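Local coordinates for magnesium and cobalt efflux protein (Bordetella parapertussis, PDB 3JTF) that probably takes part in magnesium and cobalt ion transport, and whose paired CBS domains, the part present here, bind AMP, at residues 78-83 / 101-106; 92-97 / 115-120; 39-44 / 55-60. One frame throughout, in Å; residues are numbered along the deposited sequence.

How the contacts relate
From the N terminus, contact 3 comes first: residues 39-44 and 55-60 close the hairpin of strands 40-44 and 51-56 in the first CBS domain, before either other contact opens. Contacts 1 and 2 follow in the second CBS domain and cross, because 92-97 lies inside the loop closed by 78-83 and 101-106, whereas 115-120 lies beyond it. Contact 1 closes the strand 80-82, helix 87-96, strand 101-105 unit; contact 2 ties that helix to the end of strand 111-116 and the start of helix 117-126. Val115 CG1 packs on Ile81 and Val104, and contacts 2 and 3 both touch AMP, their centres about 17 Å apart.

Contact 1. Residues 78-83 / 101-106; sequences AVFIPE and LAIVID
Val79, Ile81 and Glu83 exchange backbone hydrogen bonds with Ile103 and Ile105, the ladder expected of parallel strands, here in the beta-alpha-beta unit of the second CBS domain. Ile103 N donates to Val79 O at 2.9 Å, Ile81 N to Ile103 O, Ile105 N to Ile81 O at 2.8 Å, and Glu83 N to Ile105 O. The pairing is Phe80 with Ile103, Ile81 with Val104 and Pro82 with Ile105; the proline has no amide hydrogen, but the ladder uses those of its neighbours. The axes of these short segments lie 45° apart.

Apolar packing falls on both faces. On the face of Phe80, Ile103 and Ile105, the phenyl ring lies alongside Ile103, its CE1 3.8 Å from Ile103 CG2, while CD1 meets Ile105 CG2. On the other face Ile81 CG2 lies 3.9 Å from Ala102 CB. Ile81 CG1 sits between the backbone N and the carbonyl carbon (chi1 71°), which leaves CG1, CG2 and CD1 all close to that methyl. Farther along, Glu83 CG lies 3.6 Å from Val104 CG1, the two side chains crossing at about a right angle.

The carboxylates of Glu83 and Asp106 are turned 82° apart and take separate partners: Glu83 OE2 bonds Ser112 OG, while Asp106 OD1 accepts from the backbone N of His108 and Gly110. At the other end a water joins Val79 N to the O of Leu101, a residue lining the AMP pocket.

The chemistry implies that backbone bonds set the register of this edge strand, while burial differs by residue: on one face Phe80 is exposed beside a buried Ile103, which packs on Pro42 of the first CBS domain; on the other, Ile81 is buried between Leu90 of helix 87-96 and helix 7-10.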
# COMPACT_ATOMS: atom_id res chain seq x y z
N ALA B 78 -7.61 13.67 6.71
CA ALA B 78 -7.21 12.57 7.55
C ALA B 78 -8.42 12.09 8.37
O ALA B 78 -9.34 12.85 8.66
CB ALA B 78 -6.13 13.00 8.47
N VAL B 79 -8.42 10.83 8.72
CA VAL B 79 -9.34 10.32 9.72
C VAL B 79 -8.60 10.31 11.05
O VAL B 79 -7.52 9.70 11.16
CB VAL B 79 -9.81 8.91 9.34
CG1 VAL B 79 -10.88 8.41 10.30
CG2 VAL B 79 -10.38 8.93 7.88
N PHE B 80 -9.12 11.03 12.03
CA PHE B 80 -8.55 11.07 13.36
C PHE B 80 -9.33 10.14 14.29
O PHE B 80 -10.53 10.26 14.39
CB PHE B 80 -8.56 12.50 13.94
CG PHE B 80 -7.71 13.47 13.18
CD1 PHE B 80 -6.38 13.62 13.49
CD2 PHE B 80 -8.26 14.23 12.16
CE1 PHE B 80 -5.54 14.51 12.76
CE2 PHE B 80 -7.46 15.10 11.41
CZ PHE B 80 -6.08 15.25 11.71
N ILE B 81 -8.65 9.18 14.91
CA ILE B 81 -9.31 8.22 15.78
C ILE B 81 -8.70 8.23 17.19
O ILE B 81 -7.47 8.40 17.36
CB ILE B 81 -9.29 6.77 15.21
CG1 ILE B 81 -7.90 6.17 15.24
CG2 ILE B 81 -9.91 6.73 13.75
CD1 ILE B 81 -7.80 4.63 14.92
N PRO B 82 -9.54 8.00 18.20
CA PRO B 82 -8.97 7.97 19.54
C PRO B 82 -8.12 6.75 19.83
O PRO B 82 -8.36 5.63 19.33
CB PRO B 82 -10.21 7.96 20.48
CG PRO B 82 -11.31 7.55 19.68
CD PRO B 82 -11.01 7.94 18.22
N GLU B 83 -7.17 6.96 20.74
CA GLU B 83 -6.33 5.89 21.25
C GLU B 83 -7.11 4.74 21.82
O GLU B 83 -6.64 3.62 21.80
CB GLU B 83 -5.43 6.42 22.39
CG GLU B 83 -4.14 6.91 21.94
CD GLU B 83 -3.25 7.41 23.06
OE1 GLU B 83 -3.41 7.00 24.22
OE2 GLU B 83 -2.37 8.21 22.78
N LEU B 101 -5.53 4.19 6.59
CA LEU B 101 -4.57 4.83 7.49
C LEU B 101 -5.31 5.88 8.27
O LEU B 101 -6.06 6.69 7.68
CB LEU B 101 -3.42 5.47 6.69
CG LEU B 101 -2.27 6.02 7.56
CD1 LEU B 101 -0.87 5.89 6.94
CD2 LEU B 101 -2.54 7.47 7.89
N ALA B 102 -5.14 5.88 9.59
CA ALA B 102 -5.74 6.87 10.46
C ALA B 102 -4.65 7.48 11.35
O ALA B 102 -3.67 6.82 11.68
CB ALA B 102 -6.86 6.23 11.35
N ILE B 103 -4.86 8.74 11.70
CA ILE B 103 -4.05 9.41 12.67
C ILE B 103 -4.69 9.19 14.03
O ILE B 103 -5.89 9.34 14.19
CB ILE B 103 -3.95 10.92 12.36
CG1 ILE B 103 -3.34 11.19 10.98
CG2 ILE B 103 -3.12 11.67 13.46
CD1 ILE B 103 -1.99 10.55 10.79
N VAL B 104 -3.87 8.86 15.01
CA VAL B 104 -4.35 8.54 16.33
C VAL B 104 -4.20 9.75 17.26
O VAL B 104 -3.13 10.40 17.29
CB VAL B 104 -3.56 7.38 16.91
CG1 VAL B 104 -4.03 7.04 18.35
CG2 VAL B 104 -3.64 6.17 15.97
N ILE B 105 -5.25 10.05 18.01
CA ILE B 105 -5.21 11.14 18.99
C ILE B 105 -5.49 10.66 20.42
O ILE B 105 -6.23 9.73 20.62
CB ILE B 105 -6.15 12.32 18.57
CG1 ILE B 105 -7.60 11.91 18.61
CG2 ILE B 105 -5.79 12.86 17.19
CD1 ILE B 105 -8.57 13.02 18.14
N ASP B 106 -4.84 11.27 21.41
CA ASP B 106 -5.06 10.92 22.85
C ASP B 106 -6.36 11.51 23.36
O ASP B 106 -7.02 12.26 22.64
CB ASP B 106 -3.90 11.37 23.74
CG ASP B 106 -3.72 12.90 23.76
OD1 ASP B 106 -4.69 13.69 23.81
OD2 ASP B 106 -2.57 13.33 23.73
O HOH W 1 -6.52 9.16 7.38

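Contact 2. Residues 92-97 / 115-120; sequences REFRAS and VTMEDV. With AMP (adenosine monophosphate), chain F; SO4 (sulfate ion), chain H.
The junction of strand 111-116 and helix 117-126 carries the ribose-binding site of the second CBS domain, and helix 87-96 packs behind it through Phe94. The phenyl ring covers the backbone where strand becomes helix: Phe94 CE2 lies 3.6 Å from both Thr116 C and Met117 N, both atoms lying oblique to the ring. Val120 CG2 meets the ring at its edge, near the ring plane, 3.9 Å from Phe94 CE2. Selenomethionine Met117 slides past Phe94 in the opposite direction, with Met117 CG 3.8 Å from Phe94 CB. Its chain bends at the last torsion (chi3 79°), and SE lies near Phe94 CB and Arg95 N. Glu122 of the second subunit also packs on Met117.

Across the junction from Phe94, Thr116 holds the N-cap position and its OG1 is hydrogen-bonded to AMP O3' at 2.7 Å. A sulfate, probably from the crystallisation liquor, sits by the helix start, where Met117 N makes a weak bond to its O4. Asp119 is braced by Thr116 N, which donates to OD2 at 3.1 Å from the anti side, 30° out of the carboxylate plane. That bond is consistent with a fixed carboxylate whose other oxygen, Asp119 OD1, accepts from both ribose hydroxyls, AMP O2' at 2.7 Å and AMP O3' at 3.2 Å.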
# COMPACT_ATOMS: atom_id res chain seq x y z
N ARG B 92 -13.47 -3.28 11.16
CA ARG B 92 -14.70 -3.16 10.40
C ARG B 92 -14.77 -1.80 9.72
O ARG B 92 -15.23 -1.71 8.59
CB ARG B 92 -15.91 -3.33 11.33
CG ARG B 92 -16.03 -4.75 11.94
CD ARG B 92 -17.34 -4.98 12.66
NE ARG B 92 -18.42 -5.22 11.70
CZ ARG B 92 -19.70 -5.47 12.01
NH1 ARG B 92 -20.10 -5.46 13.28
NH2 ARG B 92 -20.60 -5.68 11.04
N GLU B 93 -14.35 -0.76 10.42
CA GLU B 93 -14.33 0.60 9.88
C GLU B 93 -13.41 0.74 8.67
O GLU B 93 -13.82 1.20 7.57
CB GLU B 93 -13.92 1.60 10.97
CG GLU B 93 -13.74 3.06 10.46
CD GLU B 93 -13.37 4.04 11.59
OE1 GLU B 93 -13.11 3.58 12.72
OE2 GLU B 93 -13.37 5.27 11.34
N PHE B 94 -12.18 0.29 8.86
CA PHE B 94 -11.19 0.28 7.79
C PHE B 94 -11.64 -0.59 6.59
O PHE B 94 -11.48 -0.17 5.45
CB PHE B 94 -9.87 -0.30 8.31
CG PHE B 94 -8.93 0.68 8.98
CD1 PHE B 94 -8.82 1.99 8.57
CD2 PHE B 94 -8.07 0.22 9.98
CE1 PHE B 94 -7.90 2.85 9.18
CE2 PHE B 94 -7.15 1.07 10.59
CZ PHE B 94 -7.06 2.40 10.18
N ARG B 95 -12.17 -1.78 6.84
CA ARG B 95 -12.60 -2.66 5.75
C ARG B 95 -13.68 -1.99 4.87
O ARG B 95 -13.71 -2.20 3.67
CB ARG B 95 -13.14 -4.00 6.27
CG ARG B 95 -12.07 -5.08 6.56
CD ARG B 95 -12.74 -6.35 7.17
NE ARG B 95 -11.82 -7.46 7.49
CZ ARG B 95 -12.18 -8.51 8.21
NH1 ARG B 95 -13.43 -8.57 8.66
NH2 ARG B 95 -11.34 -9.51 8.47
N ALA B 96 -14.56 -1.21 5.50
CA ALA B 96 -15.66 -0.54 4.80
C ALA B 96 -15.25 0.82 4.16
O ALA B 96 -15.97 1.36 3.31
CB ALA B 96 -16.86 -0.34 5.76
N SER B 97 -14.07 1.30 4.50
CA SER B 97 -13.67 2.65 4.18
C SER B 97 -12.74 2.68 2.97
O SER B 97 -12.04 1.69 2.69
CB SER B 97 -12.92 3.25 5.37
OG SER B 97 -12.46 4.54 5.07
N VAL B 115 -1.93 4.63 12.55
CA VAL B 115 -2.28 3.23 12.56
C VAL B 115 -2.87 2.90 11.20
O VAL B 115 -3.50 3.76 10.56
CB VAL B 115 -3.21 2.89 13.76
CG1 VAL B 115 -4.57 3.53 13.58
CG2 VAL B 115 -3.27 1.36 13.98
N THR B 116 -2.60 1.68 10.74
CA THR B 116 -3.12 1.16 9.47
C THR B 116 -3.86 -0.16 9.65
O THR B 116 -3.74 -0.82 10.68
CB THR B 116 -2.02 0.95 8.39
OG1 THR B 116 -1.23 -0.21 8.69
CG2 THR B 116 -1.11 2.21 8.19
N MSE B 117 -4.65 -0.52 8.63
CA MSE B 117 -5.41 -1.77 8.67
C MSE B 117 -4.52 -2.98 8.83
O MSE B 117 -4.89 -3.93 9.51
CB MSE B 117 -6.28 -1.97 7.41
CG MSE B 117 -7.40 -3.06 7.64
SE MSE B 117 -8.54 -3.13 6.06
CE MSE B 117 -7.31 -4.21 4.96
N GLU B 118 -3.34 -2.93 8.22
CA GLU B 118 -2.36 -4.00 8.37
C GLU B 118 -1.94 -4.21 9.81
O GLU B 118 -1.91 -5.36 10.26
CB GLU B 118 -1.12 -3.74 7.50
CG GLU B 118 -0.05 -4.86 7.47
CD GLU B 118 1.27 -4.39 6.76
OE1 GLU B 118 1.18 -4.03 5.55
OE2 GLU B 118 2.37 -4.33 7.38
N ASP B 119 -1.66 -3.12 10.53
CA ASP B 119 -1.32 -3.19 11.96
C ASP B 119 -2.45 -3.86 12.76
O ASP B 119 -2.21 -4.64 13.65
CB ASP B 119 -1.06 -1.81 12.58
CG ASP B 119 0.11 -1.06 11.95
OD1 ASP B 119 1.14 -1.70 11.66
OD2 ASP B 119 -0.04 0.17 11.73
N VAL B 120 -3.69 -3.48 12.47
CA VAL B 120 -4.83 -4.05 13.17
C VAL B 120 -4.91 -5.58 12.91
O VAL B 120 -5.05 -6.36 13.84
CB VAL B 120 -6.13 -3.34 12.73
CG1 VAL B 120 -7.37 -3.98 13.37
CG2 VAL B 120 -6.06 -1.81 13.05
P AMP F . 2.97 0.71 4.20
O1P AMP F . 2.10 1.84 3.79
O2P AMP F . 2.75 -0.57 3.46
O3P AMP F . 4.41 1.10 4.26
O5' AMP F . 2.67 0.36 5.72
C5' AMP F . 3.49 -0.62 6.38
C4' AMP F . 3.54 -0.25 7.83
O4' AMP F . 4.36 0.91 8.11
C3' AMP F . 2.14 0.14 8.29
O3' AMP F . 1.32 -1.01 8.52
C2' AMP F . 2.50 0.89 9.52
O2' AMP F . 3.03 -0.16 10.41
C1' AMP F . 3.63 1.78 8.98
N9 AMP F . 3.38 3.06 8.22
C8 AMP F . 2.62 3.31 7.11
N7 AMP F . 2.75 4.62 6.72
C5 AMP F . 3.63 5.20 7.57
C6 AMP F . 4.25 6.52 7.72
N6 AMP F . 3.91 7.52 6.90
N1 AMP F . 5.09 6.72 8.76
C2 AMP F . 5.45 5.74 9.59
N3 AMP F . 4.96 4.49 9.48
C4 AMP F . 4.04 4.18 8.52
S SO4 H . -2.96 -1.07 5.26
O1 SO4 H . -3.10 -1.33 3.84
O2 SO4 H . -3.60 -2.06 6.04
O3 SO4 H . -1.52 -0.97 5.57
O4 SO4 H . -3.52 0.24 5.54

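Contact 3. Residues 39-44 / 55-60; sequences SRFPVY and LLAKDL. With AMP (adenosine monophosphate), chain F; SO4 (sulfate ion), chain H.
Arg40 and Leu56 lie opposite one another as an antiparallel non-hydrogen-bonded pair, their side chains on one face, with Arg40 CG 3.7 Å from Leu56 CD1. Bent at chi3 (-69°), the arginine carries its guanidinium to two anions that meet it at the edge, near its plane. NH1 donates to AMP O1P at 3.0 Å and to sulfate O3, and NH2 to sulfate O4 at 2.7 Å. AMP N6 in turn donates to Arg40 O at 3.0 Å with an N-H...O angle of 162°. Thr116 and Asp119 of the second CBS domain complete this pocket.

Behind this first shell stands the hairpin of strands 40-44 and 51-56 of the first CBS domain. Phe41 N donates to Leu55 O, and Leu55 N to Phe41 O at 2.8 Å. Ala57 N continues the series to Ser39 O at 2.9 Å, and a water links that same oxygen to Lys58 N.

On the face of Phe41 and Leu55, Ala57 CB meets the edge of the Phe41 ring, 4.1 Å from CE1, and Val43 CG2 packs on Leu55 CB. Ile33 of helix 26-35 covers both Phe41 and Ala57. Farther out, Lys58 NZ bonds three backbone oxygens of the second subunit.

The bond from Phe41 N holds the same peptide whose carbonyl meets adenine, and probably fixes its direction; the guanidinium probably offsets part of the charge of the AMP phosphate and of the sulfate, itself probably from the crystallisation liquor.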
# COMPACT_ATOMS: atom_id res chain seq x y z
N SER B 39 3.53 4.15 1.34
CA SER B 39 2.70 4.66 0.25
C SER B 39 1.92 5.93 0.65
O SER B 39 1.47 6.65 -0.22
CB SER B 39 1.69 3.60 -0.20
OG SER B 39 0.96 3.08 0.94
N ARG B 40 1.73 6.14 1.94
CA ARG B 40 0.88 7.21 2.45
C ARG B 40 1.58 8.02 3.55
O ARG B 40 2.26 7.46 4.40
CB ARG B 40 -0.40 6.62 3.03
CG ARG B 40 -1.24 5.79 2.05
CD ARG B 40 -2.12 4.83 2.82
NE ARG B 40 -1.27 3.81 3.43
CZ ARG B 40 -1.70 2.69 3.97
NH1 ARG B 40 -0.82 1.85 4.48
NH2 ARG B 40 -3.00 2.39 4.00
N PHE B 41 1.40 9.34 3.53
CA PHE B 41 2.11 10.25 4.43
C PHE B 41 1.16 11.25 5.00
O PHE B 41 0.48 11.96 4.23
CB PHE B 41 3.24 10.95 3.68
CG PHE B 41 4.20 10.01 3.05
CD1 PHE B 41 3.93 9.46 1.80
CD2 PHE B 41 5.34 9.62 3.73
CE1 PHE B 41 4.77 8.55 1.24
CE2 PHE B 41 6.22 8.74 3.17
CZ PHE B 41 5.94 8.17 1.91
N PRO B 42 1.06 11.33 6.33
CA PRO B 42 0.48 12.54 6.88
C PRO B 42 1.26 13.78 6.46
O PRO B 42 2.48 13.73 6.40
CB PRO B 42 0.55 12.34 8.40
CG PRO B 42 0.84 10.87 8.59
CD PRO B 42 1.66 10.49 7.38
N VAL B 43 0.53 14.85 6.17
CA VAL B 43 1.08 16.10 5.70
C VAL B 43 0.85 17.19 6.72
O VAL B 43 -0.25 17.28 7.29
CB VAL B 43 0.45 16.49 4.34
CG1 VAL B 43 0.99 17.85 3.86
CG2 VAL B 43 0.76 15.37 3.30
N TYR B 44 1.89 17.97 7.01
CA TYR B 44 1.73 19.09 7.91
C TYR B 44 2.12 20.42 7.28
O TYR B 44 2.70 20.48 6.22
CB TYR B 44 2.51 18.88 9.21
CG TYR B 44 4.00 19.00 9.08
CD1 TYR B 44 4.64 20.22 9.25
CD2 TYR B 44 4.79 17.88 8.80
CE1 TYR B 44 6.04 20.34 9.14
CE2 TYR B 44 6.17 17.96 8.72
CZ TYR B 44 6.80 19.18 8.88
OH TYR B 44 8.18 19.26 8.78
N LEU B 55 -1.29 12.36 2.15
CA LEU B 55 -0.94 12.30 0.74
C LEU B 55 -0.64 10.85 0.39
O LEU B 55 0.15 10.20 1.06
CB LEU B 55 0.30 13.15 0.43
CG LEU B 55 0.78 13.14 -1.05
CD1 LEU B 55 -0.27 13.88 -1.94
CD2 LEU B 55 2.11 13.84 -1.13
N LEU B 56 -1.32 10.36 -0.64
CA LEU B 56 -0.96 9.09 -1.27
C LEU B 56 0.12 9.38 -2.32
O LEU B 56 -0.10 10.14 -3.26
CB LEU B 56 -2.22 8.47 -1.90
CG LEU B 56 -2.11 7.10 -2.59
CD1 LEU B 56 -1.86 5.90 -1.60
CD2 LEU B 56 -3.38 6.85 -3.46
N ALA B 57 1.29 8.79 -2.15
CA ALA B 57 2.47 9.07 -2.98
C ALA B 57 2.18 8.97 -4.48
O ALA B 57 2.67 9.79 -5.24
CB ALA B 57 3.59 8.10 -2.67
N LYS B 58 1.40 7.97 -4.87
CA LYS B 58 1.14 7.72 -6.27
C LYS B 58 0.35 8.86 -6.94
O LYS B 58 0.46 9.07 -8.16
CB LYS B 58 0.46 6.36 -6.46
CG LYS B 58 -0.96 6.28 -6.05
CD LYS B 58 -1.50 4.82 -6.20
CE LYS B 58 -2.46 4.65 -7.37
NZ LYS B 58 -2.50 3.18 -7.83
N ASP B 59 -0.40 9.62 -6.15
CA ASP B 59 -1.08 10.80 -6.67
C ASP B 59 -0.13 11.85 -7.23
O ASP B 59 -0.54 12.66 -8.10
CB ASP B 59 -2.02 11.40 -5.62
CG ASP B 59 -3.34 10.63 -5.52
OD1 ASP B 59 -3.72 10.04 -6.54
OD2 ASP B 59 -4.02 10.65 -4.45
N LEU B 60 1.12 11.87 -6.79
CA LEU B 60 2.05 12.84 -7.35
C LEU B 60 2.35 12.56 -8.84
O LEU B 60 2.88 13.42 -9.53
CB LEU B 60 3.35 12.93 -6.54
CG LEU B 60 3.27 13.66 -5.18
CD1 LEU B 60 4.66 13.72 -4.55
CD2 LEU B 60 2.71 15.07 -5.36
P AMP F . 2.97 0.71 4.20
O1P AMP F . 2.10 1.84 3.79
O2P AMP F . 2.75 -0.57 3.46
O3P AMP F . 4.41 1.10 4.26
O5' AMP F . 2.67 0.36 5.72
C5' AMP F . 3.49 -0.62 6.38
C4' AMP F . 3.54 -0.25 7.83
O4' AMP F . 4.36 0.91 8.11
C3' AMP F . 2.14 0.14 8.29
O3' AMP F . 1.32 -1.01 8.52
C2' AMP F . 2.50 0.89 9.52
O2' AMP F . 3.03 -0.16 10.41
C1' AMP F . 3.63 1.78 8.98
N9 AMP F . 3.38 3.06 8.22
C8 AMP F . 2.62 3.31 7.11
N7 AMP F . 2.75 4.62 6.72
C5 AMP F . 3.63 5.20 7.57
C6 AMP F . 4.25 6.52 7.72
N6 AMP F . 3.91 7.52 6.90
N1 AMP F . 5.09 6.72 8.76
C2 AMP F . 5.45 5.74 9.59
N3 AMP F . 4.96 4.49 9.48
C4 AMP F . 4.04 4.18 8.52
S SO4 H . -2.96 -1.07 5.26
O1 SO4 H . -3.10 -1.33 3.84
O2 SO4 H . -3.60 -2.06 6.04
O3 SO4 H . -1.52 -0.97 5.57
O4 SO4 H . -3.52 0.24 5.54
O HOH W 2 1.24 5.63 -2.88